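Local structure of 4'-phospho-dehydrooxetanocin synthase (Bacillus megaterium, 5UL3) at residues 184-189 with 216-221. The protein catalyses the oxidative ring contraction of dAMP to an oxetane aldehyde in oxetanocin A biosynthesis, using cobalamin, a [4Fe-4S] cluster and S-adenosylmethionine. Sequence-based numbering, arbitrary orientation.
Sequences SVNFGQ and GNVIPS. With EDO (1,2-ethanediol), chain B.
Val185 N gives its hydrogen to Gly216 O (3.0 Å) where two neighbouring parallel strands of the cobalamin-binding Rossmann fold end and their C-terminal loops line the cofactor pocket. Beside this last rung, Asn217 ND2 donates to Ser184 OG (3.2 Å), the hydroxyl lying a little out of the amide plane. The same hydroxyl bonds to N3B of cobalamin, so it has two hydrogen-bond partners, the cofactor and Asn217; the amide probably helps to fix its rotation. Its chi1 of -169° sets OG opposite the backbone N, which turns it toward Asn217 ND2. Ser139 of helix 138-149 touches both Ser184 and Asn217.

Asn217 suits its place because its amide works at both ends: OD1 takes the N-H of the next residue, Val218, in a bent local bond (2.8 Å), while ND2 faces the serine. Asn186 uses its side chain similarly, OD1 taking Phe187 N. The type II turn 186-189 is closed by Gln189 N bonding to Asn186 O (3.0 Å), and Gly188 accommodates its positive phi. As a second link across the turn, Asn186 N donates to Gln189 OE1 (2.7 Å), from above the carbonyl plane and not on a lone pair.

On the side of Val185 and the helix, apolar groups meet. Val185 presses CB against Pro220 CD and CG1 against Ile219 CG2, the proline fitting the first helical turn, where its missing N-H costs no helix bond. Phe187 spans two helix residues, meeting Val218 CG1 with CE2 and, 3.8 Å from its CD1, the CD1 methyl of Ile219.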
ATOM      1  N   SER A 184      -6.924 -10.098   9.185  1.00 26.62           N
ATOM      2  CA  SER A 184      -6.522  -9.602   7.869  1.00 25.01           C
ATOM      3  C   SER A 184      -5.311 -10.415   7.404  1.00 25.72           C
ATOM      4  O   SER A 184      -4.258 -10.391   8.055  1.00 27.69           O
ATOM      5  CB  SER A 184      -6.195  -8.109   7.951  1.00 28.97           C
ATOM      6  OG  SER A 184      -6.038  -7.539   6.658  1.00 25.27           O
ATOM      7  N   VAL A 185      -5.462 -11.135   6.294  1.00 24.58           N
ATOM      8  CA  VAL A 185      -4.496 -12.138   5.847  1.00 26.22           C
ATOM      9  C   VAL A 185      -3.935 -11.671   4.507  1.00 26.98           C
ATOM     10  O   VAL A 185      -4.651 -11.653   3.499  1.00 29.65           O
ATOM     11  CB  VAL A 185      -5.125 -13.532   5.712  1.00 29.87           C
ATOM     12  CG1 VAL A 185      -4.072 -14.544   5.251  1.00 31.20           C
ATOM     13  CG2 VAL A 185      -5.755 -13.971   7.031  1.00 33.52           C
ATOM     14  N   ASN A 186      -2.664 -11.298   4.496  1.00 29.46           N
ATOM     15  CA  ASN A 186      -1.999 -10.714   3.346  1.00 29.56           C
ATOM     16  C   ASN A 186      -0.985 -11.698   2.772  1.00 34.87           C
ATOM     17  O   ASN A 186      -0.772 -12.782   3.320  1.00 31.55           O
ATOM     18  CB  ASN A 186      -1.325  -9.404   3.747  1.00 26.52           C
ATOM     19  CG  ASN A 186      -1.479  -8.351   2.693  1.00 37.17           C
ATOM     20  OD1 ASN A 186      -1.470  -8.657   1.501  1.00 32.93           O
ATOM     21  ND2 ASN A 186      -1.665  -7.110   3.115  1.00 41.98           N
ATOM     22  N   PHE A 187      -0.376 -11.304   1.643  1.00 27.25           N
ATOM     23  CA  PHE A 187       0.677 -12.095   1.006  1.00 28.72           C
ATOM     24  C   PHE A 187       1.689 -12.600   2.024  1.00 27.88           C
ATOM     25  O   PHE A 187       2.194 -11.835   2.852  1.00 32.47           O
ATOM     26  CB  PHE A 187       1.410 -11.257  -0.047  1.00 32.35           C
ATOM     27  CG  PHE A 187       0.569 -10.901  -1.237  1.00 30.04           C
ATOM     28  CD1 PHE A 187       0.344 -11.834  -2.243  1.00 37.41           C
ATOM     29  CD2 PHE A 187       0.010  -9.639  -1.362  1.00 37.34           C
ATOM     30  CE1 PHE A 187      -0.432 -11.519  -3.344  1.00 37.82           C
ATOM     31  CE2 PHE A 187      -0.768  -9.315  -2.480  1.00 31.96           C
ATOM     32  CZ  PHE A 187      -0.980 -10.258  -3.465  1.00 35.95           C
ATOM     33  N   GLY A 188       2.000 -13.891   1.934  1.00 33.06           N
ATOM     34  CA  GLY A 188       3.020 -14.497   2.769  1.00 33.51           C
ATOM     35  C   GLY A 188       2.576 -14.858   4.166  1.00 37.70           C
ATOM     36  O   GLY A 188       3.409 -15.310   4.965  1.00 36.68           O
ATOM     37  N   GLN A 189       1.300 -14.671   4.495  1.00 36.24           N
ATOM     38  CA  GLN A 189       0.822 -14.848   5.859  1.00 33.73           C
ATOM     39  C   GLN A 189      -0.031 -16.099   6.041  1.00 31.22           C
ATOM     40  O   GLN A 189      -0.685 -16.229   7.080  1.00 34.57           O
ATOM     41  CB  GLN A 189       0.031 -13.609   6.297  1.00 31.78           C
ATOM     42  CG  GLN A 189       0.888 -12.357   6.408  1.00 30.16           C
ATOM     43  CD  GLN A 189       0.077 -11.096   6.642  1.00 34.32           C
ATOM     44  OE1 GLN A 189      -1.156 -11.127   6.685  1.00 32.61           O
ATOM     45  NE2 GLN A 189       0.771  -9.978   6.805  1.00 33.71           N
ATOM     46  N   GLY A 216     -10.258 -11.775   6.073  1.00 25.10           N
ATOM     47  CA  GLY A 216     -10.419 -10.909   4.915  1.00 25.10           C
ATOM     48  C   GLY A 216      -9.081 -10.564   4.302  1.00 27.27           C
ATOM     49  O   GLY A 216      -8.047 -11.119   4.701  1.00 24.28           O
ATOM     50  N   ASN A 217      -9.101  -9.604   3.374  1.00 25.18           N
ATOM     51  CA  ASN A 217      -7.974  -9.232   2.523  1.00 24.99           C
ATOM     52  C   ASN A 217      -7.746 -10.279   1.430  1.00 24.61           C
ATOM     53  O   ASN A 217      -8.484 -11.267   1.315  1.00 25.39           O
ATOM     54  CB  ASN A 217      -6.691  -8.984   3.323  1.00 22.44           C
ATOM     55  CG  ASN A 217      -5.857  -7.831   2.760  1.00 29.50           C
ATOM     56  OD1 ASN A 217      -5.934  -7.514   1.565  1.00 27.78           O
ATOM     57  ND2 ASN A 217      -5.062  -7.201   3.623  1.00 31.22           N
ATOM     58  N   VAL A 218      -6.732 -10.045   0.602  1.00 25.91           N
ATOM     59  CA  VAL A 218      -6.713 -10.631  -0.740  1.00 28.18           C
ATOM     60  C   VAL A 218      -6.397 -12.133  -0.739  1.00 27.77           C
ATOM     61  O   VAL A 218      -6.866 -12.864  -1.621  1.00 29.30           O
ATOM     62  CB  VAL A 218      -5.719  -9.853  -1.621  1.00 27.03           C
ATOM     63  CG1 VAL A 218      -4.304 -10.024  -1.104  1.00 27.22           C
ATOM     64  CG2 VAL A 218      -5.863 -10.278  -3.090  1.00 31.48           C
ATOM     65  N   ILE A 219      -5.644 -12.628   0.240  1.00 26.51           N
ATOM     66  CA  ILE A 219      -5.179 -14.019   0.193  1.00 30.07           C
ATOM     67  C   ILE A 219      -6.345 -14.998   0.364  1.00 31.37           C
ATOM     68  O   ILE A 219      -6.507 -15.881  -0.493  1.00 30.28           O
ATOM     69  CB  ILE A 219      -4.043 -14.253   1.209  1.00 26.25           C
ATOM     70  CG1 ILE A 219      -2.736 -13.642   0.694  1.00 33.32           C
ATOM     71  CG2 ILE A 219      -3.840 -15.730   1.497  1.00 31.10           C
ATOM     72  CD1 ILE A 219      -2.395 -14.059  -0.724  1.00 31.65           C
ATOM     73  N   PRO A 220      -7.203 -14.893   1.396  1.00 30.28           N
ATOM     74  CA  PRO A 220      -8.370 -15.801   1.442  1.00 28.12           C
ATOM     75  C   PRO A 220      -9.421 -15.498   0.390  1.00 30.05           C
ATOM     76  O   PRO A 220     -10.135 -16.415  -0.043  1.00 32.34           O
ATOM     77  CB  PRO A 220      -8.931 -15.599   2.862  1.00 31.18           C
ATOM     78  CG  PRO A 220      -8.447 -14.263   3.272  1.00 30.10           C
ATOM     79  CD  PRO A 220      -7.098 -14.084   2.626  1.00 27.41           C
ATOM     80  N   SER A 221      -9.561 -14.234  -0.022  1.00 29.74           N
ATOM     81  CA  SER A 221     -10.488 -13.901  -1.101  1.00 29.74           C
ATOM     82  C   SER A 221     -10.144 -14.658  -2.376  1.00 31.70           C
ATOM     83  O   SER A 221     -11.032 -15.157  -3.081  1.00 31.45           O
ATOM     84  CB  SER A 221     -10.457 -12.397  -1.371  1.00 25.61           C
ATOM     85  OG  SER A 221     -11.381 -12.045  -2.394  1.00 29.45           O
TER
HETATM   86  C1  EDO B 826     -13.254 -11.591  -5.013  1.00 48.85           C
HETATM   87  O1  EDO B 826     -11.901 -12.063  -5.178  1.00 46.84           O
HETATM   88  C2  EDO B 826     -14.224 -12.771  -4.944  1.00 49.62           C
HETATM   89  O2  EDO B 826     -13.831 -13.719  -3.943  1.00 57.95           O